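Local coordinates for protein guanine deaminase (Escherichia coli, PDB 6OHC) that catalyses the zinc-dependent hydrolytic deamination of guanine to xanthine and ammonia, the first step of guanine degradation, at residues F15-R20 and A31-E36; L73-F78 and V389-T394; S355-F360 and S408-L413; R67-K72 and I425-V430; L8-G13 and D37-I42. All blocks are in the same frame, centred on the assembly; numbering follows the deposited sequence.

Contact 1: residues F15-R20 and A31-E36; sequences FIDVTR and ALRFIE
R33 grips D17 side-on: NE meets OD1 at 3.0 Å and NH2 meets OD2 at 2.9 Å, each on the syn lone pair. The two planes lie 6° apart, so the salt bridge is a nearly flat, two-pronged fork with both bonds almost straight. T19 CG2 lies over one face of the guanidinium, toward its rim, 3.5 Å from R33 NE. D17 can present both oxygens because CG sits between its backbone N and carbonyl carbon (chi1 67°), and OD2 has a second donor in the backbone N of F380, which helps to fix the rotation of the carboxylate. With R33 cut back to an alanine, the buried D17 carboxylate is likely to lose its charge partner, and T19 CG2 the plane it rests on. Behind the side chains runs an antiparallel ladder, with D17 and R33 a hydrogen-bonded pair. Where it ends, A31 O accepts from both T19 N and T19 OG1, a double anchor suited to a threonine. On the other face of the ladder, branched V18 sets CG1 3.6 Å from A31 CB. That apolar face, with I16 and L32, packs on helices 356-363 and 409-418, while I16 also pairs through its backbone with I74 of strand 73-84.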
# COMPACT_ATOMS: atom_id res chain seq x y z
N PHE B 15 20.56 12.39 -12.04
CA PHE B 15 20.62 12.54 -10.57
C PHE B 15 19.55 13.51 -10.12
O PHE B 15 19.29 14.50 -10.83
CB PHE B 15 22.02 13.00 -10.09
CG PHE B 15 23.15 12.04 -10.38
CD1 PHE B 15 23.72 11.96 -11.66
CD2 PHE B 15 23.68 11.24 -9.36
CE1 PHE B 15 24.75 11.05 -11.92
CE2 PHE B 15 24.70 10.35 -9.63
CZ PHE B 15 25.26 10.25 -10.89
N ILE B 16 18.99 13.28 -8.94
CA ILE B 16 18.14 14.27 -8.22
C ILE B 16 18.55 14.26 -6.76
O ILE B 16 18.78 13.18 -6.18
CB ILE B 16 16.63 14.11 -8.48
CG1 ILE B 16 15.81 14.42 -7.24
CG2 ILE B 16 16.26 12.74 -9.03
CD1 ILE B 16 15.03 15.62 -7.36
N ASP B 17 18.69 15.46 -6.21
CA ASP B 17 18.92 15.68 -4.75
C ASP B 17 18.38 17.06 -4.37
O ASP B 17 18.05 17.86 -5.27
CB ASP B 17 20.39 15.52 -4.39
CG ASP B 17 21.34 16.58 -4.97
OD1 ASP B 17 20.97 17.20 -5.99
OD2 ASP B 17 22.44 16.75 -4.40
N VAL B 18 18.21 17.27 -3.08
CA VAL B 18 17.90 18.57 -2.48
C VAL B 18 19.22 19.07 -1.86
O VAL B 18 19.86 18.32 -1.09
CB VAL B 18 16.74 18.47 -1.47
CG1 VAL B 18 16.36 19.84 -0.92
CG2 VAL B 18 15.52 17.84 -2.12
N THR B 19 19.60 20.30 -2.21
CA THR B 19 20.98 20.81 -2.05
C THR B 19 21.10 21.50 -0.71
O THR B 19 22.22 21.74 -0.35
CB THR B 19 21.37 21.75 -3.20
OG1 THR B 19 20.33 22.73 -3.25
CG2 THR B 19 21.51 20.99 -4.49
N ARG B 20 19.98 21.80 -0.02
CA ARG B 20 20.04 22.44 1.32
C ARG B 20 18.75 22.15 2.07
O ARG B 20 17.73 21.99 1.42
CB ARG B 20 20.31 23.94 1.21
CG ARG B 20 19.16 24.73 0.60
CD ARG B 20 19.34 26.24 0.70
NE ARG B 20 18.06 26.88 0.41
CZ ARG B 20 17.54 26.99 -0.80
NH1 ARG B 20 18.25 26.67 -1.87
NH2 ARG B 20 16.33 27.49 -0.93
N ALA B 31 15.40 24.28 -3.93
CA ALA B 31 16.61 23.54 -3.49
C ALA B 31 16.76 22.22 -4.28
O ALA B 31 17.75 21.47 -4.04
CB ALA B 31 16.53 23.29 -2.02
N LEU B 32 15.83 21.93 -5.18
CA LEU B 32 15.81 20.62 -5.86
C LEU B 32 16.68 20.71 -7.11
O LEU B 32 16.47 21.67 -7.86
CB LEU B 32 14.38 20.19 -6.19
CG LEU B 32 14.27 18.76 -6.71
CD1 LEU B 32 14.23 17.78 -5.56
CD2 LEU B 32 13.05 18.60 -7.58
N ARG B 33 17.59 19.77 -7.31
CA ARG B 33 18.56 19.76 -8.42
C ARG B 33 18.37 18.48 -9.22
O ARG B 33 18.36 17.39 -8.60
CB ARG B 33 19.98 19.91 -7.84
CG ARG B 33 21.09 19.52 -8.80
CD ARG B 33 22.42 20.02 -8.29
NE ARG B 33 22.85 19.23 -7.15
CZ ARG B 33 24.05 19.31 -6.60
NH1 ARG B 33 24.98 20.12 -7.12
NH2 ARG B 33 24.34 18.56 -5.58
N PHE B 34 18.16 18.62 -10.53
CA PHE B 34 18.03 17.51 -11.50
C PHE B 34 19.13 17.67 -12.55
O PHE B 34 19.18 18.74 -13.19
CB PHE B 34 16.64 17.50 -12.15
CG PHE B 34 16.49 16.42 -13.20
CD1 PHE B 34 16.67 15.09 -12.87
CD2 PHE B 34 16.18 16.74 -14.53
CE1 PHE B 34 16.56 14.09 -13.81
CE2 PHE B 34 16.11 15.74 -15.49
CZ PHE B 34 16.27 14.42 -15.13
N ILE B 35 19.98 16.67 -12.70
CA ILE B 35 21.01 16.65 -13.76
C ILE B 35 20.76 15.40 -14.60
O ILE B 35 21.02 14.30 -14.11
CB ILE B 35 22.43 16.69 -13.15
CG1 ILE B 35 22.59 17.90 -12.23
CG2 ILE B 35 23.48 16.65 -14.23
CD1 ILE B 35 23.93 17.99 -11.54
N GLU B 36 20.27 15.58 -15.82
CA GLU B 36 19.88 14.46 -16.72
C GLU B 36 21.10 13.63 -17.11
O GLU B 36 21.04 12.37 -17.15
CB GLU B 36 19.18 15.00 -17.98
CG GLU B 36 18.47 13.91 -18.74
CD GLU B 36 17.77 14.38 -19.98
OE1 GLU B 36 16.66 14.95 -19.81
OE2 GLU B 36 18.35 14.20 -21.09

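Contact 2: residues L73-F78 and V389-T394; sequences LIVPGF and VVMEPT
L73 and V75 pair with M391 and V389 in an antiparallel ladder of four backbone hydrogen bonds, the strands running at 147° to each other, so that the side chains of these four share one face and those of I74 and V390 the other. On the first face M391 is the reaching residue. Its unbranched chain leaves CB beside the backbone N (chi1 -76°) and runs extended to SD, which lies 3.7 Å from V75 CG2. The same sulfur stands 3.8 Å from F78 CZ, at the ring's edge and 79° off its normal: a Met-aromatic contact in which the side chains arrive from opposite directions. V389 packs nearer G77, its CG2 3.9 Å from G77 CA. On the other face, I74 CG1 and V390 CG2 lie side by side, pointing the same way. Helices 409-418 and 336-348 add M416 and L337 to the M391 side. Every touching residue is buried and the side chains that meet are apolar, so they contribute shape and dispersion, with the sulfur at the ring edge probably adding a weak electrostatic term.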
# COMPACT_ATOMS: atom_id res chain seq x y z
N LEU B 73 17.39 6.60 -12.62
CA LEU B 73 17.48 7.79 -11.75
C LEU B 73 18.32 7.46 -10.51
O LEU B 73 18.09 6.42 -9.93
CB LEU B 73 16.07 8.23 -11.39
CG LEU B 73 15.95 9.75 -11.34
CD1 LEU B 73 16.10 10.34 -12.73
CD2 LEU B 73 14.62 10.16 -10.76
N ILE B 74 19.27 8.32 -10.13
CA ILE B 74 20.18 8.10 -8.99
C ILE B 74 19.83 9.13 -7.92
O ILE B 74 19.78 10.31 -8.23
CB ILE B 74 21.63 8.19 -9.45
CG1 ILE B 74 21.88 7.22 -10.61
CG2 ILE B 74 22.60 7.98 -8.30
CD1 ILE B 74 23.29 7.29 -11.20
N VAL B 75 19.52 8.66 -6.72
CA VAL B 75 19.08 9.52 -5.59
C VAL B 75 19.94 9.19 -4.37
O VAL B 75 20.60 8.17 -4.29
CB VAL B 75 17.58 9.29 -5.32
CG1 VAL B 75 16.76 9.58 -6.55
CG2 VAL B 75 17.30 7.86 -4.81
N PRO B 76 19.97 10.07 -3.37
CA PRO B 76 20.66 9.77 -2.12
C PRO B 76 19.90 8.65 -1.40
O PRO B 76 18.71 8.48 -1.66
CB PRO B 76 20.61 11.05 -1.31
CG PRO B 76 20.09 12.14 -2.30
CD PRO B 76 19.35 11.40 -3.39
N GLY B 77 20.62 7.88 -0.59
CA GLY B 77 20.05 6.74 0.13
C GLY B 77 18.96 7.21 1.05
O GLY B 77 19.08 8.27 1.64
N PHE B 78 17.90 6.41 1.15
CA PHE B 78 16.71 6.71 1.98
C PHE B 78 17.07 6.56 3.45
O PHE B 78 17.91 5.73 3.81
CB PHE B 78 15.56 5.83 1.54
CG PHE B 78 15.20 5.97 0.08
CD1 PHE B 78 15.11 7.21 -0.51
CD2 PHE B 78 14.96 4.86 -0.69
CE1 PHE B 78 14.78 7.32 -1.86
CE2 PHE B 78 14.65 4.98 -2.04
CZ PHE B 78 14.53 6.21 -2.62
N VAL B 389 21.29 5.36 -4.25
CA VAL B 389 20.44 4.31 -4.82
C VAL B 389 20.28 4.56 -6.32
O VAL B 389 19.89 5.66 -6.72
CB VAL B 389 19.08 4.32 -4.10
CG1 VAL B 389 18.10 3.31 -4.63
CG2 VAL B 389 19.24 4.15 -2.61
N VAL B 390 20.54 3.55 -7.14
CA VAL B 390 20.18 3.59 -8.57
C VAL B 390 18.76 3.03 -8.68
O VAL B 390 18.51 1.87 -8.27
CB VAL B 390 21.19 2.83 -9.44
CG1 VAL B 390 20.80 2.92 -10.91
CG2 VAL B 390 22.58 3.39 -9.22
N MET B 391 17.87 3.88 -9.20
CA MET B 391 16.42 3.60 -9.27
C MET B 391 16.03 3.43 -10.74
O MET B 391 16.52 4.17 -11.60
CB MET B 391 15.64 4.73 -8.62
CG MET B 391 15.70 4.69 -7.10
SD MET B 391 14.62 5.89 -6.43
CE MET B 391 13.14 4.88 -6.36
N GLU B 392 15.24 2.39 -11.01
CA GLU B 392 14.55 2.17 -12.29
C GLU B 392 13.08 2.41 -12.01
O GLU B 392 12.36 1.49 -11.67
CB GLU B 392 14.76 0.73 -12.75
CG GLU B 392 14.15 0.41 -14.11
CD GLU B 392 14.39 -1.04 -14.43
OE1 GLU B 392 14.87 -1.73 -13.54
OE2 GLU B 392 14.00 -1.48 -15.54
N PRO B 393 12.58 3.64 -12.13
CA PRO B 393 11.17 3.92 -11.91
C PRO B 393 10.27 3.34 -13.02
O PRO B 393 9.04 3.42 -12.85
CB PRO B 393 11.15 5.46 -11.93
CG PRO B 393 12.22 5.81 -12.91
CD PRO B 393 13.32 4.82 -12.59
N THR B 394 10.86 2.67 -14.03
CA THR B 394 10.11 1.99 -15.12
C THR B 394 10.17 0.46 -14.97
O THR B 394 9.95 -0.24 -15.99
CB THR B 394 10.70 2.44 -16.46
OG1 THR B 394 12.06 2.05 -16.53
CG2 THR B 394 10.67 3.94 -16.64

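Contact 3: residues S355-F360 and S408-L413; sequences SAYEAF and SLVDKL
Y357 turns one face of its ring to V410, whose CG2 lies 3.5 Å from the ring centroid and 26° off the normal. This is a CH-pi contact, displaced toward the CE2 and CZ rim: CG2 comes within 3.2 Å of CE2, close packing between side chains that cross at about a right angle. The ring reaches over because Y357 CG lies anti to its own carbonyl carbon (chi1 -69°), which swings the side chain toward V410 although its CB does not point there. A valine suits the place because its short, branched side chain sets a methyl, CG2, over the ring; V410 CB lies 3.8 Å from Y357 OH. Between the helices A356 is the small residue. Its CB comes to 3.4 Å from V410 O and also touches L413 CB, and a small side chain suits this close approach. The segments belong to helices 356-363 and 409-418 of the amidohydrolase domain, a TIM-barrel fold; the short stretches 356-360 and 409-413 cross at 50°, their axes 9.5 Å apart at closest approach, and each helix is capped at its N-terminus by a serine, S355 and S408. L413 and F360 also meet at about a right angle: L413 CD2 rests 4.0 Å from F360 CB, and CD1 reaches the ring obliquely at CD1. The rings of Y357 and F360 and the side chain of L409 all touch L32 of strand 32-35, while F360 reaches I16 and V18 on strand 14-18.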
# COMPACT_ATOMS: atom_id res chain seq x y z
N SER B 355 3.16 17.03 -1.74
CA SER B 355 3.89 17.17 -3.03
C SER B 355 4.99 16.11 -3.13
O SER B 355 5.50 15.66 -2.07
CB SER B 355 4.47 18.54 -3.14
OG SER B 355 5.68 18.66 -2.38
N ALA B 356 5.37 15.78 -4.36
CA ALA B 356 6.51 14.91 -4.70
C ALA B 356 7.79 15.47 -4.07
O ALA B 356 8.66 14.67 -3.69
CB ALA B 356 6.69 14.83 -6.19
N TYR B 357 7.88 16.80 -3.98
CA TYR B 357 9.09 17.52 -3.52
C TYR B 357 9.28 17.17 -2.06
O TYR B 357 10.39 16.80 -1.63
CB TYR B 357 8.94 19.03 -3.68
CG TYR B 357 8.93 19.54 -5.10
CD1 TYR B 357 9.98 19.30 -5.97
CD2 TYR B 357 7.84 20.25 -5.59
CE1 TYR B 357 9.99 19.82 -7.25
CE2 TYR B 357 7.83 20.77 -6.87
CZ TYR B 357 8.91 20.55 -7.70
OH TYR B 357 8.84 21.04 -8.97
N GLU B 358 8.17 17.25 -1.33
CA GLU B 358 8.15 17.08 0.12
C GLU B 358 8.35 15.60 0.43
O GLU B 358 9.15 15.31 1.32
CB GLU B 358 6.86 17.64 0.68
CG GLU B 358 6.89 17.65 2.19
CD GLU B 358 5.69 18.35 2.80
OE1 GLU B 358 4.90 18.91 2.06
OE2 GLU B 358 5.58 18.34 4.01
N ALA B 359 7.74 14.70 -0.32
CA ALA B 359 7.95 13.24 -0.16
C ALA B 359 9.42 12.91 -0.36
O ALA B 359 10.02 12.23 0.55
CB ALA B 359 7.09 12.44 -1.06
N PHE B 360 10.00 13.43 -1.44
CA PHE B 360 11.42 13.15 -1.80
C PHE B 360 12.37 13.70 -0.72
O PHE B 360 13.44 13.10 -0.42
CB PHE B 360 11.76 13.73 -3.16
CG PHE B 360 13.19 13.48 -3.55
CD1 PHE B 360 13.61 12.20 -3.91
CD2 PHE B 360 14.13 14.49 -3.48
CE1 PHE B 360 14.95 11.96 -4.20
CE2 PHE B 360 15.46 14.25 -3.79
CZ PHE B 360 15.87 12.99 -4.17
N SER B 408 6.09 16.50 -16.46
CA SER B 408 6.97 17.30 -15.57
C SER B 408 7.87 16.41 -14.73
O SER B 408 7.57 15.22 -14.56
CB SER B 408 6.17 18.23 -14.71
OG SER B 408 5.35 17.52 -13.81
N LEU B 409 8.97 16.98 -14.23
CA LEU B 409 9.86 16.31 -13.25
C LEU B 409 9.03 15.96 -12.02
O LEU B 409 9.09 14.82 -11.57
CB LEU B 409 11.04 17.23 -12.90
CG LEU B 409 12.12 16.57 -12.03
CD1 LEU B 409 12.94 15.59 -12.85
CD2 LEU B 409 13.00 17.60 -11.35
N VAL B 410 8.21 16.89 -11.55
CA VAL B 410 7.41 16.72 -10.31
C VAL B 410 6.47 15.51 -10.49
O VAL B 410 6.31 14.76 -9.52
CB VAL B 410 6.68 18.03 -9.92
CG1 VAL B 410 5.27 18.13 -10.45
CG2 VAL B 410 6.66 18.22 -8.42
N ASP B 411 5.89 15.31 -11.67
CA ASP B 411 4.95 14.19 -11.90
C ASP B 411 5.71 12.86 -11.90
O ASP B 411 5.23 11.90 -11.27
CB ASP B 411 4.12 14.37 -13.19
CG ASP B 411 2.91 15.28 -13.05
OD1 ASP B 411 2.71 15.84 -11.97
OD2 ASP B 411 2.12 15.39 -14.03
N LYS B 412 6.85 12.82 -12.60
CA LYS B 412 7.75 11.63 -12.63
C LYS B 412 8.23 11.32 -11.21
O LYS B 412 8.18 10.17 -10.79
CB LYS B 412 8.98 11.90 -13.50
CG LYS B 412 8.73 11.86 -14.99
CD LYS B 412 10.03 12.09 -15.76
CE LYS B 412 9.84 11.90 -17.25
NZ LYS B 412 8.51 12.40 -17.68
N LEU B 413 8.66 12.33 -10.47
CA LEU B 413 9.20 12.15 -9.10
C LEU B 413 8.07 11.63 -8.25
O LEU B 413 8.34 10.79 -7.39
CB LEU B 413 9.74 13.49 -8.60
CG LEU B 413 10.49 13.40 -7.29
CD1 LEU B 413 11.47 12.26 -7.31
CD2 LEU B 413 11.18 14.72 -7.00

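Contact 4: residues R67-K72 and I425-V430; sequences RDYRGK and IYRTYV
K72 lies across one face of the Y426 ring, at the end of a type II turn (Y69 to K72) that leaves strand 67-70; strand 425-430, met here through side chains alone, carries a classic beta bulge, where Y426 and R427 both face V390. The close packing centres on this ring. K72 CE stands 3.6 Å over its centroid, only 4° off the normal, in a CH-pi contact, and NZ follows at 3.9 Å as a cation-pi partner on the same face. R427 folds back over the opposite face, NH1 above the ring centre and bonded to Y426 O. A long, flexible lysine suits the task because its chain can bend to bring CD, CE and NZ over the ring. Y69 meets the Y426 edge with CE1. Its hydroxyl bonds that of Y429 at 2.6 Å, each oxygen at the edge of the other ring, and Y429 in turn stacks on F388. Beyond these hydroxyls the contact is looser. A water bridges the polar side, held weakly by Y69 OH and accepting from R427 NE. R67, its guanidinium turned 72° from the Y429 ring, reaches Y429 OH with NH1 by a weak bond of 3.4 Å.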
# COMPACT_ATOMS: atom_id res chain seq x y z
N ARG B 67 30.73 3.48 -14.43
CA ARG B 67 29.51 2.70 -14.11
C ARG B 67 28.33 3.43 -14.75
O ARG B 67 27.98 4.54 -14.27
CB ARG B 67 29.37 2.56 -12.61
CG ARG B 67 30.53 1.81 -11.98
CD ARG B 67 30.86 2.41 -10.63
NE ARG B 67 32.12 1.92 -10.14
CZ ARG B 67 32.27 0.89 -9.33
NH1 ARG B 67 31.20 0.20 -8.94
NH2 ARG B 67 33.48 0.52 -8.96
N ASP B 68 27.83 2.90 -15.86
CA ASP B 68 26.91 3.65 -16.77
C ASP B 68 25.48 3.26 -16.41
O ASP B 68 25.12 2.09 -16.70
CB ASP B 68 27.26 3.38 -18.25
CG ASP B 68 26.44 4.17 -19.25
OD1 ASP B 68 25.50 4.99 -18.83
OD2 ASP B 68 26.70 3.95 -20.45
N TYR B 69 24.73 4.17 -15.76
CA TYR B 69 23.32 3.94 -15.33
C TYR B 69 22.40 4.88 -16.09
O TYR B 69 21.36 5.23 -15.55
CB TYR B 69 23.19 4.15 -13.81
CG TYR B 69 24.01 3.20 -12.96
CD1 TYR B 69 23.83 1.83 -13.07
CD2 TYR B 69 24.94 3.67 -12.05
CE1 TYR B 69 24.52 0.95 -12.27
CE2 TYR B 69 25.68 2.81 -11.26
CZ TYR B 69 25.50 1.44 -11.39
OH TYR B 69 26.20 0.55 -10.63
N ARG B 70 22.76 5.30 -17.29
CA ARG B 70 21.84 6.07 -18.18
C ARG B 70 20.54 5.29 -18.38
O ARG B 70 20.62 4.09 -18.56
CB ARG B 70 22.52 6.44 -19.49
CG ARG B 70 23.41 7.66 -19.26
CD ARG B 70 24.27 8.02 -20.43
NE ARG B 70 25.11 6.90 -20.83
CZ ARG B 70 25.74 6.86 -21.99
NH1 ARG B 70 25.59 7.87 -22.84
NH2 ARG B 70 26.48 5.82 -22.30
N GLY B 71 19.41 5.96 -18.23
CA GLY B 71 18.08 5.33 -18.24
C GLY B 71 17.56 5.16 -16.83
O GLY B 71 16.35 4.97 -16.68
N LYS B 72 18.43 5.23 -15.82
CA LYS B 72 18.04 5.11 -14.40
C LYS B 72 18.09 6.47 -13.74
O LYS B 72 18.76 7.37 -14.29
CB LYS B 72 18.93 4.07 -13.72
CG LYS B 72 18.87 2.75 -14.49
CD LYS B 72 18.68 1.52 -13.71
CE LYS B 72 18.15 0.38 -14.55
NZ LYS B 72 19.00 0.13 -15.72
N ILE B 425 14.38 -0.42 -7.00
CA ILE B 425 15.77 -0.30 -6.46
C ILE B 425 16.66 -1.26 -7.26
O ILE B 425 16.52 -2.50 -7.08
CB ILE B 425 15.84 -0.54 -4.94
CG1 ILE B 425 15.21 0.62 -4.14
CG2 ILE B 425 17.30 -0.65 -4.53
CD1 ILE B 425 13.85 1.03 -4.59
N TYR B 426 17.50 -0.71 -8.14
CA TYR B 426 18.37 -1.47 -9.05
C TYR B 426 19.71 -1.72 -8.40
O TYR B 426 20.28 -2.82 -8.59
CB TYR B 426 18.56 -0.66 -10.31
CG TYR B 426 19.35 -1.30 -11.40
CD1 TYR B 426 18.83 -2.40 -12.09
CD2 TYR B 426 20.54 -0.76 -11.83
CE1 TYR B 426 19.54 -2.98 -13.14
CE2 TYR B 426 21.23 -1.30 -12.89
CZ TYR B 426 20.73 -2.41 -13.54
OH TYR B 426 21.40 -2.98 -14.60
N ARG B 427 20.25 -0.73 -7.70
CA ARG B 427 21.60 -0.81 -7.07
C ARG B 427 21.59 0.07 -5.82
O ARG B 427 20.94 1.09 -5.82
CB ARG B 427 22.75 -0.38 -7.99
CG ARG B 427 22.85 -1.12 -9.31
CD ARG B 427 23.53 -2.44 -9.17
NE ARG B 427 23.79 -3.12 -10.44
CZ ARG B 427 22.93 -3.88 -11.11
NH1 ARG B 427 21.69 -4.06 -10.68
NH2 ARG B 427 23.33 -4.45 -12.24
N THR B 428 22.24 -0.39 -4.76
CA THR B 428 22.43 0.40 -3.54
C THR B 428 23.93 0.47 -3.27
O THR B 428 24.61 -0.55 -3.36
CB THR B 428 21.60 -0.15 -2.38
OG1 THR B 428 20.25 -0.21 -2.79
CG2 THR B 428 21.72 0.70 -1.13
N TYR B 429 24.41 1.68 -3.02
CA TYR B 429 25.81 2.00 -2.72
C TYR B 429 25.83 2.50 -1.27
O TYR B 429 25.01 3.38 -0.89
CB TYR B 429 26.33 3.05 -3.71
CG TYR B 429 26.78 2.53 -5.05
CD1 TYR B 429 25.86 2.28 -6.06
CD2 TYR B 429 28.13 2.37 -5.35
CE1 TYR B 429 26.25 1.84 -7.31
CE2 TYR B 429 28.53 1.92 -6.61
CZ TYR B 429 27.59 1.66 -7.59
OH TYR B 429 27.96 1.17 -8.82
N VAL B 430 26.72 1.92 -0.47
CA VAL B 430 26.99 2.32 0.93
C VAL B 430 28.48 2.57 0.99
O VAL B 430 29.26 1.68 0.54
CB VAL B 430 26.52 1.27 1.94
CG1 VAL B 430 27.08 1.50 3.34
CG2 VAL B 430 25.01 1.20 1.99
O HOH W 1 26.04 -2.65 -11.52

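Contact 5: residues L8-G13 and D37-I42; sequences LKAVRG and DGLLLI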
# COMPACT_ATOMS: atom_id res chain seq x y z
N LEU B 8 39.70 6.39 -7.71
CA LEU B 8 38.43 7.08 -8.04
C LEU B 8 37.42 6.05 -8.51
O LEU B 8 37.85 5.11 -9.18
CB LEU B 8 38.70 8.10 -9.14
CG LEU B 8 39.08 9.50 -8.65
CD1 LEU B 8 37.98 10.08 -7.77
CD2 LEU B 8 40.39 9.47 -7.88
N LYS B 9 36.13 6.25 -8.21
CA LYS B 9 35.00 5.61 -8.95
C LYS B 9 34.19 6.70 -9.66
O LYS B 9 34.07 7.82 -9.13
CB LYS B 9 34.13 4.84 -7.96
CG LYS B 9 34.79 3.60 -7.41
CD LYS B 9 34.07 3.00 -6.21
CE LYS B 9 34.09 1.48 -6.20
NZ LYS B 9 34.43 0.91 -4.87
N ALA B 10 33.62 6.36 -10.80
CA ALA B 10 32.95 7.28 -11.72
C ALA B 10 31.56 6.74 -12.04
O ALA B 10 31.47 5.62 -12.58
CB ALA B 10 33.80 7.38 -12.94
N VAL B 11 30.51 7.48 -11.68
CA VAL B 11 29.10 7.05 -11.86
C VAL B 11 28.37 8.05 -12.76
O VAL B 11 28.45 9.25 -12.50
CB VAL B 11 28.38 6.84 -10.51
CG1 VAL B 11 26.91 6.49 -10.73
CG2 VAL B 11 29.04 5.75 -9.69
N ARG B 12 27.67 7.54 -13.76
CA ARG B 12 27.01 8.35 -14.82
C ARG B 12 25.53 7.99 -14.90
O ARG B 12 25.18 6.77 -14.78
CB ARG B 12 27.67 8.06 -16.16
CG ARG B 12 27.35 9.15 -17.17
CD ARG B 12 27.84 8.83 -18.54
NE ARG B 12 27.31 9.86 -19.41
CZ ARG B 12 27.57 9.92 -20.69
NH1 ARG B 12 28.34 8.99 -21.23
NH2 ARG B 12 27.08 10.89 -21.44
N GLY B 13 24.69 9.01 -15.05
CA GLY B 13 23.23 8.84 -15.26
C GLY B 13 22.49 10.10 -14.84
O GLY B 13 23.09 11.15 -14.85
N ASP B 37 22.18 14.34 -17.42
CA ASP B 37 23.46 13.77 -17.89
C ASP B 37 24.53 14.16 -16.87
O ASP B 37 25.39 14.99 -17.17
CB ASP B 37 23.70 14.23 -19.31
CG ASP B 37 24.85 13.50 -19.98
OD1 ASP B 37 25.09 12.32 -19.63
OD2 ASP B 37 25.51 14.17 -20.84
N GLY B 38 24.47 13.54 -15.68
CA GLY B 38 25.35 13.82 -14.53
C GLY B 38 26.54 12.88 -14.48
O GLY B 38 26.50 11.81 -15.11
N LEU B 39 27.57 13.29 -13.73
CA LEU B 39 28.73 12.47 -13.34
C LEU B 39 28.94 12.63 -11.83
O LEU B 39 29.08 13.80 -11.38
CB LEU B 39 29.97 12.97 -14.09
CG LEU B 39 31.32 12.46 -13.54
CD1 LEU B 39 31.52 10.99 -13.83
CD2 LEU B 39 32.48 13.24 -14.12
N LEU B 40 29.01 11.53 -11.09
CA LEU B 40 29.39 11.51 -9.66
C LEU B 40 30.74 10.81 -9.55
O LEU B 40 30.83 9.68 -10.05
CB LEU B 40 28.31 10.80 -8.84
CG LEU B 40 28.66 10.50 -7.38
CD1 LEU B 40 28.78 11.76 -6.52
CD2 LEU B 40 27.63 9.55 -6.78
N LEU B 41 31.73 11.49 -8.98
CA LEU B 41 33.07 10.94 -8.72
C LEU B 41 33.18 10.66 -7.22
O LEU B 41 32.86 11.57 -6.41
CB LEU B 41 34.12 11.97 -9.16
CG LEU B 41 34.82 11.70 -10.47
CD1 LEU B 41 35.48 13.00 -10.99
CD2 LEU B 41 35.81 10.59 -10.19
N ILE B 42 33.65 9.47 -6.88
CA ILE B 42 33.73 8.98 -5.47
C ILE B 42 35.20 8.72 -5.14
O ILE B 42 35.87 8.05 -5.97
CB ILE B 42 32.87 7.72 -5.26
CG1 ILE B 42 31.40 7.97 -5.65
CG2 ILE B 42 32.99 7.20 -3.85
CD1 ILE B 42 30.66 6.72 -6.05
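R12 reaches across to D37 at one end of an antiparallel ladder, where strands 9-12 and 38-43 pair within the small mixed sheet that also holds strands 46-50 and 67-70. Its CB passes G38 O at 4.1 Å, and CG comes closer to the same oxygen, at 3.5 Å. The chain then runs extended to NE, with CG anti to the backbone N (chi1 -162°), which carries the head out past the glycine. There NE makes a weak bond to D37 OD1, and at the tip NH2 donates to that oxygen at 3.0 Å, on its syn lone pair. One oxygen takes both nitrogens, and with the guanidinium and carboxylate planes 35° apart the salt bridge is less flat than a matched two-oxygen fork. W53 adds a cation-pi partner. A leucine in place of R12 would probably leave the D37 carboxylate without this charge partner and W53 without its cation. G13 and G38 form the pair beside it. Further along, V11 pairs with L40 through two good backbone bonds; both side chains, with I42, touch F388 of strand 388-391, and their apolar bulk suits that buried face. At the far end K9 and I42 pair by their backbones, and I42 sets its CD1 4.1 Å from V11 CG2.

Along the chain contact 5 encloses contact 1, strands 9-12 and 14-18 leading into 32-35 and 38-43, and contact 4 encloses contact 2 in the same way, while the segments of contacts 2 and 3 alternate. Contacts 2 and 4 lie closest, centres about 7 Å apart, because strands 388-391 and 425-430 are neighbours. Contact 1 joins contact 2 through strands 14-18 and 73-84, centres about 12 Å apart, and contact 4 joins contact 5 through strands 67-70 and 9-12, centres about 11 Å apart. Strands from both ends of the sequence thus come together in beta structure beside the barrel, with the contact 3 helices packed against contacts 1 and 2, away from the zinc and substrate sites.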